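Local coordinates for vacuolar aminopeptidase 1 (Saccharomyces cerevisiae, PDB 5JGF), which removes amino acids, preferably neutral or hydrophobic ones, from the N-termini of peptides and proteins as a zinc-dependent vacuolar aminopeptidase built as a dodecamer, at residues I19-T25 with P259-R264; D242-T247 with S439-A443. All coordinates share one frame; numbering follows the deposited sequence.

Interaction 1 (I19-T25 with P259-R264); sequences IYKNPTT and PRLDDR. With ZN (zinc ion), chain K; ZN (zinc ion), chain L.
Arg260 meets Ile19 and Arg264 meets Pro23: both arginines reach backbone carbonyls around the end of helix 7-21, but with differently shaped chains. Arg260 bends at its third torsion (chi3 -69°), sliding past Ile19 in the opposite direction, and its NH1 donates to Ile19 O at 3.0 Å. That oxygen lies in the guanidinium plane, whereas the donor sits well above the plane of the carbonyl. The Arg260 guanidinium is layered between two prolines: Pro23 CB lies over one face and Pro259 CG over the opposite one, each offset toward the rim. Arg264 instead runs extended from CG to NE, and its NH1 meets Pro23 O edge-on at 2.8 Å, with a fairly straight N-H...O angle of 157°. Its NH2 makes a weak bond to Thr25 OG1, and NE donates to Val92 O. The contact lies beside the dinuclear zinc centre of the M18 peptidases, to which 259-264 contributes Asp262, bridging the metals with OD1 on one zinc ion and OD2 on the other; His91, Asp344, Glu299 and His438 complete the site, and the peptide bond after Asp262 is cis. A water ties the two arginines together, accepting from Arg260 NE and Arg264 NH1 and donating to the carbonyl oxygens of Ile19 and Asn22. Ile19 crosses Arg264 obliquely, its CD1 3.8 Å from Arg264 CB, and its CG2 packs 3.9 Å from Pro259 CG.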
ATOM      1  N   ILE D  19      16.338 -30.606 -38.055  1.00 12.84           N
ATOM      2  CA  ILE D  19      16.449 -29.799 -36.846  1.00 12.18           C
ATOM      3  C   ILE D  19      17.552 -30.325 -35.930  1.00 13.42           C
ATOM      4  O   ILE D  19      18.347 -29.555 -35.394  1.00 11.62           O
ATOM      5  CB  ILE D  19      15.106 -29.786 -36.073  1.00 12.73           C
ATOM      6  CG1 ILE D  19      14.066 -28.975 -36.853  1.00 12.46           C
ATOM      7  CG2 ILE D  19      15.312 -29.237 -34.660  1.00 12.85           C
ATOM      8  CD1 ILE D  19      14.376 -27.483 -36.952  1.00 13.13           C
ATOM      9  N   TYR D  20      17.593 -31.644 -35.767  1.00 12.37           N
ATOM     10  CA  TYR D  20      18.569 -32.304 -34.907  1.00 13.58           C
ATOM     11  C   TYR D  20      20.010 -32.213 -35.416  1.00 14.88           C
ATOM     12  O   TYR D  20      20.941 -32.005 -34.638  1.00 14.28           O
ATOM     13  CB  TYR D  20      18.178 -33.777 -34.738  1.00 15.43           C
ATOM     14  CG  TYR D  20      19.045 -34.565 -33.781  1.00 17.04           C
ATOM     15  CD1 TYR D  20      19.096 -34.240 -32.423  1.00 15.92           C
ATOM     16  CD2 TYR D  20      19.789 -35.657 -34.225  1.00 17.91           C
ATOM     17  CE1 TYR D  20      19.860 -34.987 -31.531  1.00 16.04           C
ATOM     18  CE2 TYR D  20      20.560 -36.412 -33.341  1.00 17.52           C
ATOM     19  CZ  TYR D  20      20.590 -36.073 -31.998  1.00 17.46           C
ATOM     20  OH  TYR D  20      21.338 -36.825 -31.121  1.00 14.94           O
ATOM     21  N   LYS D  21      20.195 -32.358 -36.723  1.00 14.98           N
ATOM     22  CA  LYS D  21      21.538 -32.318 -37.294  1.00 16.68           C
ATOM     23  C   LYS D  21      22.080 -30.932 -37.616  1.00 15.25           C
ATOM     24  O   LYS D  21      23.259 -30.792 -37.926  1.00 14.29           O
ATOM     25  CB  LYS D  21      21.587 -33.190 -38.552  1.00 19.08           C
ATOM     26  CG  LYS D  21      21.393 -34.671 -38.271  1.00 24.74           C
ATOM     27  CD  LYS D  21      21.303 -35.478 -39.559  1.00 32.25           C
ATOM     28  CE  LYS D  21      21.159 -36.967 -39.270  1.00 36.78           C
ATOM     29  NZ  LYS D  21      20.989 -37.757 -40.524  1.00 40.90           N
ATOM     30  N   ASN D  22      21.233 -29.910 -37.531  1.00 14.22           N
ATOM     31  CA  ASN D  22      21.652 -28.542 -37.840  1.00 13.61           C
ATOM     32  C   ASN D  22      21.118 -27.592 -36.767  1.00 12.52           C
ATOM     33  O   ASN D  22      20.219 -26.793 -37.013  1.00 12.07           O
ATOM     34  CB  ASN D  22      21.110 -28.164 -39.217  1.00 13.48           C
ATOM     35  CG  ASN D  22      21.549 -29.142 -40.289  1.00 16.11           C
ATOM     36  OD1 ASN D  22      22.673 -29.072 -40.779  1.00 16.26           O
ATOM     37  ND2 ASN D  22      20.672 -30.083 -40.633  1.00 17.14           N
ATOM     38  N   PRO D  23      21.699 -27.659 -35.563  1.00 14.33           N
ATOM     39  CA  PRO D  23      21.319 -26.847 -34.401  1.00 14.21           C
ATOM     40  C   PRO D  23      21.463 -25.332 -34.467  1.00 13.96           C
ATOM     41  O   PRO D  23      20.655 -24.616 -33.876  1.00 14.12           O
ATOM     42  CB  PRO D  23      22.156 -27.456 -33.281  1.00 13.10           C
ATOM     43  CG  PRO D  23      23.416 -27.842 -34.001  1.00 13.90           C
ATOM     44  CD  PRO D  23      22.874 -28.493 -35.252  1.00 13.01           C
ATOM     45  N   THR D  24      22.484 -24.838 -35.162  1.00 14.39           N
ATOM     46  CA  THR D  24      22.685 -23.393 -35.248  1.00 13.05           C
ATOM     47  C   THR D  24      22.315 -22.836 -36.619  1.00 15.15           C
ATOM     48  O   THR D  24      22.168 -23.582 -37.589  1.00 14.58           O
ATOM     49  CB  THR D  24      24.149 -23.010 -34.960  1.00 14.80           C
ATOM     50  OG1 THR D  24      24.965 -23.350 -36.090  1.00 13.74           O
ATOM     51  CG2 THR D  24      24.660 -23.756 -33.729  1.00 13.02           C
ATOM     52  N   THR D  25      22.162 -21.520 -36.692  1.00 14.04           N
ATOM     53  CA  THR D  25      21.814 -20.872 -37.951  1.00 14.33           C
ATOM     54  C   THR D  25      22.853 -21.231 -39.019  1.00 14.19           C
ATOM     55  O   THR D  25      22.508 -21.477 -40.178  1.00 13.99           O
ATOM     56  CB  THR D  25      21.745 -19.346 -37.776  1.00 15.52           C
ATOM     57  OG1 THR D  25      20.847 -19.036 -36.700  1.00 14.83           O
ATOM     58  CG2 THR D  25      21.232 -18.682 -39.051  1.00 12.41           C
ATOM     59  N   PRO D 259      12.640 -28.778 -31.006  1.00 12.69           N
ATOM     60  CA  PRO D 259      13.127 -27.445 -30.661  1.00 12.35           C
ATOM     61  C   PRO D 259      13.321 -26.583 -31.900  1.00 15.07           C
ATOM     62  O   PRO D 259      13.385 -27.089 -33.024  1.00 11.69           O
ATOM     63  CB  PRO D 259      14.455 -27.739 -29.983  1.00 14.93           C
ATOM     64  CG  PRO D 259      14.973 -28.893 -30.818  1.00 13.60           C
ATOM     65  CD  PRO D 259      13.732 -29.770 -30.945  1.00 12.83           C
ATOM     66  N   ARG D 260      13.383 -25.276 -31.673  1.00 11.85           N
ATOM     67  CA  ARG D 260      13.646 -24.303 -32.724  1.00 14.04           C
ATOM     68  C   ARG D 260      12.715 -24.323 -33.944  1.00 14.17           C
ATOM     69  O   ARG D 260      13.164 -24.109 -35.069  1.00 13.76           O
ATOM     70  CB  ARG D 260      15.115 -24.468 -33.150  1.00 13.45           C
ATOM     71  CG  ARG D 260      16.079 -24.524 -31.941  1.00 13.07           C
ATOM     72  CD  ARG D 260      17.541 -24.792 -32.320  1.00 12.90           C
ATOM     73  NE  ARG D 260      17.784 -26.145 -32.827  1.00 12.69           N
ATOM     74  CZ  ARG D 260      18.033 -27.214 -32.073  1.00 14.64           C
ATOM     75  NH1 ARG D 260      18.243 -28.395 -32.647  1.00 12.67           N
ATOM     76  NH2 ARG D 260      18.083 -27.115 -30.750  1.00 11.96           N
ATOM     77  N   LEU D 261      11.422 -24.558 -33.720  1.00 14.94           N
ATOM     78  CA  LEU D 261      10.447 -24.574 -34.813  1.00 13.77           C
ATOM     79  C   LEU D 261      10.295 -23.183 -35.448  1.00 15.50           C
ATOM     80  O   LEU D 261      10.117 -23.054 -36.652  1.00 13.96           O
ATOM     81  CB  LEU D 261       9.083 -25.071 -34.311  1.00 14.23           C
ATOM     82  CG  LEU D 261       8.964 -26.516 -33.821  1.00 13.86           C
ATOM     83  CD1 LEU D 261       7.501 -26.830 -33.534  1.00 13.91           C
ATOM     84  CD2 LEU D 261       9.503 -27.473 -34.886  1.00 13.62           C
ATOM     85  N   ASP D 262      10.355 -22.147 -34.626  1.00 16.60           N
ATOM     86  CA  ASP D 262      10.249 -20.771 -35.090  1.00 18.55           C
ATOM     87  C   ASP D 262      11.658 -20.301 -35.478  1.00 19.14           C
ATOM     88  O   ASP D 262      12.498 -20.144 -34.595  1.00 17.53           O
ATOM     89  CB  ASP D 262       9.721 -19.915 -33.927  1.00 16.62           C
ATOM     90  CG  ASP D 262       9.597 -18.437 -34.264  1.00 17.79           C
ATOM     91  OD1 ASP D 262       9.829 -18.044 -35.419  1.00 14.48           O
ATOM     92  OD2 ASP D 262       9.234 -17.651 -33.359  1.00 13.78           O
ATOM     93  N   ASP D 263      11.961 -20.108 -36.765  1.00 16.96           N
ATOM     94  CA  ASP D 263      11.048 -20.281 -37.904  1.00 15.96           C
ATOM     95  C   ASP D 263      11.632 -21.302 -38.905  1.00 19.22           C
ATOM     96  O   ASP D 263      11.418 -21.206 -40.113  1.00 13.18           O
ATOM     97  CB  ASP D 263      10.842 -18.897 -38.566  1.00 17.17           C
ATOM     98  CG  ASP D 263       9.842 -18.910 -39.721  1.00 18.60           C
ATOM     99  OD1 ASP D 263       8.867 -19.688 -39.677  1.00 15.09           O
ATOM    100  OD2 ASP D 263      10.014 -18.121 -40.681  1.00 16.16           O
ATOM    101  N   ARG D 264      12.374 -22.283 -38.405  1.00 14.20           N
ATOM    102  CA  ARG D 264      12.978 -23.282 -39.283  1.00 14.92           C
ATOM    103  C   ARG D 264      11.909 -24.216 -39.837  1.00 14.17           C
ATOM    104  O   ARG D 264      12.126 -24.923 -40.827  1.00 14.17           O
ATOM    105  CB  ARG D 264      14.068 -24.043 -38.518  1.00 12.18           C
ATOM    106  CG  ARG D 264      15.275 -23.142 -38.258  1.00 12.39           C
ATOM    107  CD  ARG D 264      16.241 -23.626 -37.187  1.00 12.89           C
ATOM    108  NE  ARG D 264      17.226 -22.573 -36.953  1.00 13.43           N
ATOM    109  CZ  ARG D 264      18.245 -22.656 -36.104  1.00 13.26           C
ATOM    110  NH1 ARG D 264      18.429 -23.757 -35.392  1.00 13.48           N
ATOM    111  NH2 ARG D 264      19.075 -21.628 -35.955  1.00 11.74           N
TER
HETATM  112 ZN    ZN K 601       9.373 -16.278 -36.207  1.00 15.68          ZN
HETATM  113 ZN    ZN L 602      10.103 -15.882 -32.945  1.00 16.19          ZN
HETATM  114  O   HOH W   1      17.880 -26.536 -35.673  1.00 13.13           O
HETATM  115  O   HOH W   2       7.130 -16.398 -35.313  1.00 13.45           O
HETATM  116  O   HOH W   3       9.838 -14.889 -34.778  1.00 22.31           O

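Interaction 2 (D242-T247 with S439-A443); sequences DVQKGT and SIRAA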
ATOM      1  N   ASP D 242      19.301 -27.126 -27.089  1.00 12.50           N
ATOM      2  CA  ASP D 242      18.744 -28.387 -26.603  1.00 12.54           C
ATOM      3  C   ASP D 242      19.134 -29.507 -27.568  1.00 14.15           C
ATOM      4  O   ASP D 242      18.889 -29.403 -28.771  1.00 12.71           O
ATOM      5  CB  ASP D 242      17.212 -28.291 -26.535  1.00 13.96           C
ATOM      6  CG  ASP D 242      16.586 -29.415 -25.728  1.00 16.66           C
ATOM      7  OD1 ASP D 242      17.205 -30.492 -25.604  1.00 19.14           O
ATOM      8  OD2 ASP D 242      15.461 -29.225 -25.224  1.00 18.70           O
ATOM      9  N   VAL D 243      19.739 -30.573 -27.045  1.00 13.78           N
ATOM     10  CA  VAL D 243      20.143 -31.697 -27.885  1.00 15.19           C
ATOM     11  C   VAL D 243      19.103 -32.808 -27.943  1.00 15.51           C
ATOM     12  O   VAL D 243      19.363 -33.861 -28.523  1.00 15.45           O
ATOM     13  CB  VAL D 243      21.475 -32.331 -27.410  1.00 16.55           C
ATOM     14  CG1 VAL D 243      22.607 -31.341 -27.559  1.00 19.05           C
ATOM     15  CG2 VAL D 243      21.346 -32.800 -25.971  1.00 15.77           C
ATOM     16  N   GLN D 244      17.933 -32.598 -27.343  1.00 13.63           N
ATOM     17  CA  GLN D 244      16.910 -33.639 -27.387  1.00 12.63           C
ATOM     18  C   GLN D 244      16.292 -33.692 -28.780  1.00 14.80           C
ATOM     19  O   GLN D 244      15.680 -32.729 -29.243  1.00 12.37           O
ATOM     20  CB  GLN D 244      15.813 -33.393 -26.346  1.00 12.51           C
ATOM     21  CG  GLN D 244      14.733 -34.481 -26.353  1.00 13.76           C
ATOM     22  CD  GLN D 244      13.657 -34.260 -25.304  1.00 14.74           C
ATOM     23  OE1 GLN D 244      13.383 -33.128 -24.908  1.00 13.94           O
ATOM     24  NE2 GLN D 244      13.022 -35.346 -24.866  1.00 14.23           N
ATOM     25  N   LYS D 245      16.460 -34.829 -29.447  1.00 12.62           N
ATOM     26  CA  LYS D 245      15.930 -35.004 -30.791  1.00 12.22           C
ATOM     27  C   LYS D 245      14.409 -34.900 -30.806  1.00 12.17           C
ATOM     28  O   LYS D 245      13.739 -35.294 -29.847  1.00 13.08           O
ATOM     29  CB  LYS D 245      16.366 -36.364 -31.346  1.00 13.19           C
ATOM     30  CG  LYS D 245      15.928 -36.626 -32.777  1.00 18.29           C
ATOM     31  CD  LYS D 245      16.500 -37.943 -33.289  1.00 24.30           C
ATOM     32  CE  LYS D 245      15.901 -38.311 -34.635  1.00 29.74           C
ATOM     33  NZ  LYS D 245      16.930 -38.391 -35.707  1.00 35.02           N
ATOM     34  N   GLY D 246      13.875 -34.354 -31.891  1.00 12.69           N
ATOM     35  CA  GLY D 246      12.435 -34.215 -32.026  1.00 12.09           C
ATOM     36  C   GLY D 246      11.755 -35.572 -32.051  1.00 13.89           C
ATOM     37  O   GLY D 246      12.399 -36.593 -32.310  1.00 13.77           O
ATOM     38  N   THR D 247      10.451 -35.588 -31.795  1.00 13.59           N
ATOM     39  CA  THR D 247       9.703 -36.834 -31.764  1.00 15.49           C
ATOM     40  C   THR D 247       8.254 -36.656 -32.207  1.00 16.15           C
ATOM     41  O   THR D 247       7.661 -35.590 -32.030  1.00 14.23           O
ATOM     42  CB  THR D 247       9.664 -37.412 -30.332  1.00 17.65           C
ATOM     43  OG1 THR D 247      10.989 -37.448 -29.787  1.00 20.53           O
ATOM     44  CG2 THR D 247       9.084 -38.822 -30.341  1.00 20.25           C
ATOM     45  N   SER D 439       9.517 -21.511 -26.882  1.00  9.58           N
ATOM     46  CA  SER D 439       9.895 -22.412 -25.802  1.00 11.19           C
ATOM     47  C   SER D 439      11.186 -23.063 -26.300  1.00 11.84           C
ATOM     48  O   SER D 439      11.571 -22.878 -27.455  1.00  9.46           O
ATOM     49  CB  SER D 439       8.839 -23.503 -25.606  1.00 11.84           C
ATOM     50  OG  SER D 439       9.349 -24.539 -24.776  1.00 13.44           O
ATOM     51  N   ILE D 440      11.860 -23.819 -25.445  1.00 11.81           N
ATOM     52  CA  ILE D 440      13.072 -24.496 -25.884  1.00 10.09           C
ATOM     53  C   ILE D 440      12.648 -25.744 -26.675  1.00 11.96           C
ATOM     54  O   ILE D 440      13.415 -26.277 -27.479  1.00 11.64           O
ATOM     55  CB  ILE D 440      13.976 -24.882 -24.690  1.00 11.25           C
ATOM     56  CG1 ILE D 440      15.361 -25.281 -25.211  1.00 11.01           C
ATOM     57  CG2 ILE D 440      13.337 -26.000 -23.873  1.00  9.50           C
ATOM     58  CD1 ILE D 440      16.387 -25.538 -24.126  1.00 11.91           C
ATOM     59  N   ARG D 441      11.418 -26.202 -26.456  1.00 11.21           N
ATOM     60  CA  ARG D 441      10.898 -27.363 -27.189  1.00 11.34           C
ATOM     61  C   ARG D 441       9.421 -27.124 -27.486  1.00 15.03           C
ATOM     62  O   ARG D 441       8.574 -27.156 -26.586  1.00 13.72           O
ATOM     63  CB  ARG D 441      11.089 -28.652 -26.383  1.00 11.90           C
ATOM     64  CG  ARG D 441      10.831 -29.943 -27.178  1.00 11.20           C
ATOM     65  CD  ARG D 441      11.184 -31.161 -26.332  1.00 12.21           C
ATOM     66  NE  ARG D 441      10.945 -32.450 -26.988  1.00 15.20           N
ATOM     67  CZ  ARG D 441      11.722 -32.987 -27.927  1.00 16.59           C
ATOM     68  NH1 ARG D 441      11.412 -34.168 -28.445  1.00 15.79           N
ATOM     69  NH2 ARG D 441      12.803 -32.348 -28.356  1.00 16.51           N
ATOM     70  N   ALA D 442       9.121 -26.881 -28.759  1.00 12.54           N
ATOM     71  CA  ALA D 442       7.763 -26.583 -29.191  1.00 11.16           C
ATOM     72  C   ALA D 442       7.024 -27.760 -29.816  1.00 10.80           C
ATOM     73  O   ALA D 442       7.500 -28.896 -29.789  1.00 11.23           O
ATOM     74  CB  ALA D 442       7.792 -25.401 -30.168  1.00 11.26           C
ATOM     75  N   ALA D 443       5.851 -27.479 -30.378  1.00 10.41           N
ATOM     76  CA  ALA D 443       5.049 -28.528 -30.994  1.00 11.69           C
ATOM     77  C   ALA D 443       4.153 -28.028 -32.117  1.00 11.45           C
ATOM     78  O   ALA D 443       3.688 -26.892 -32.101  1.00 12.94           O
ATOM     79  CB  ALA D 443       4.191 -29.212 -29.933  1.00 11.21           C
TER
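Arg441 spends its guanidinium on the backbone of the 242-247 loop. Its NH1 donates to Lys245 O at 2.9 Å; NH2 makes a weak bond to Gln244 O and a longer, weak one to Lys245 O, which therefore receives both terminal nitrogens. NH1 also forms a salt bridge to Asp131 of a second subunit, at the subunit interface. The Gln244 amide stacks on the guanidinium, the planes 22° apart, with OE1 3.1 Å above the guanidinium plane and offset toward its rim; OE1 and NE are too poorly angled for a hydrogen bond, and NE has one outside the two segments. Asp242 OD1 accepts from Gln244 N at 2.8 Å in an Asx turn, and Ser439 OG accepts from Arg441 N at 3.1 Å in an ST turn. Asp242 CB meets Ile440 CD1 at 3.8 Å. A leucine in place of Arg441 would probably leave the Gln244 and Lys245 carbonyls without these donors and Asp131 of the second subunit without this salt-bridge partner. The loop links strand 233-242 to strand 247-249, while 439-443 leads into strand 442-445; strand 255-258 lies between these last two in a small antiparallel sheet, and Lys245 NZ forms a salt bridge to Asp17 on helix 7-21.

From the N terminus, helix 7-21 ends in the 19-25 segment, which meets 259-264, leading into helix 261-278, more than 230 residues later. Before that loop closes, strand 233-242 runs out into 242-247, whose own partner, 439-443, comes only late in the chain, just after the zinc ligand His438. The two closures therefore cross rather than nest. In space their centres are about 9 Å apart, and they touch: Arg260 NH2 probably bonds to Asp242 O, and Leu261 packs against Ala443. Together they join the N-terminal helix, the six-stranded antiparallel sheet, the small three-stranded sheet and the segment carrying the bridging Asp262.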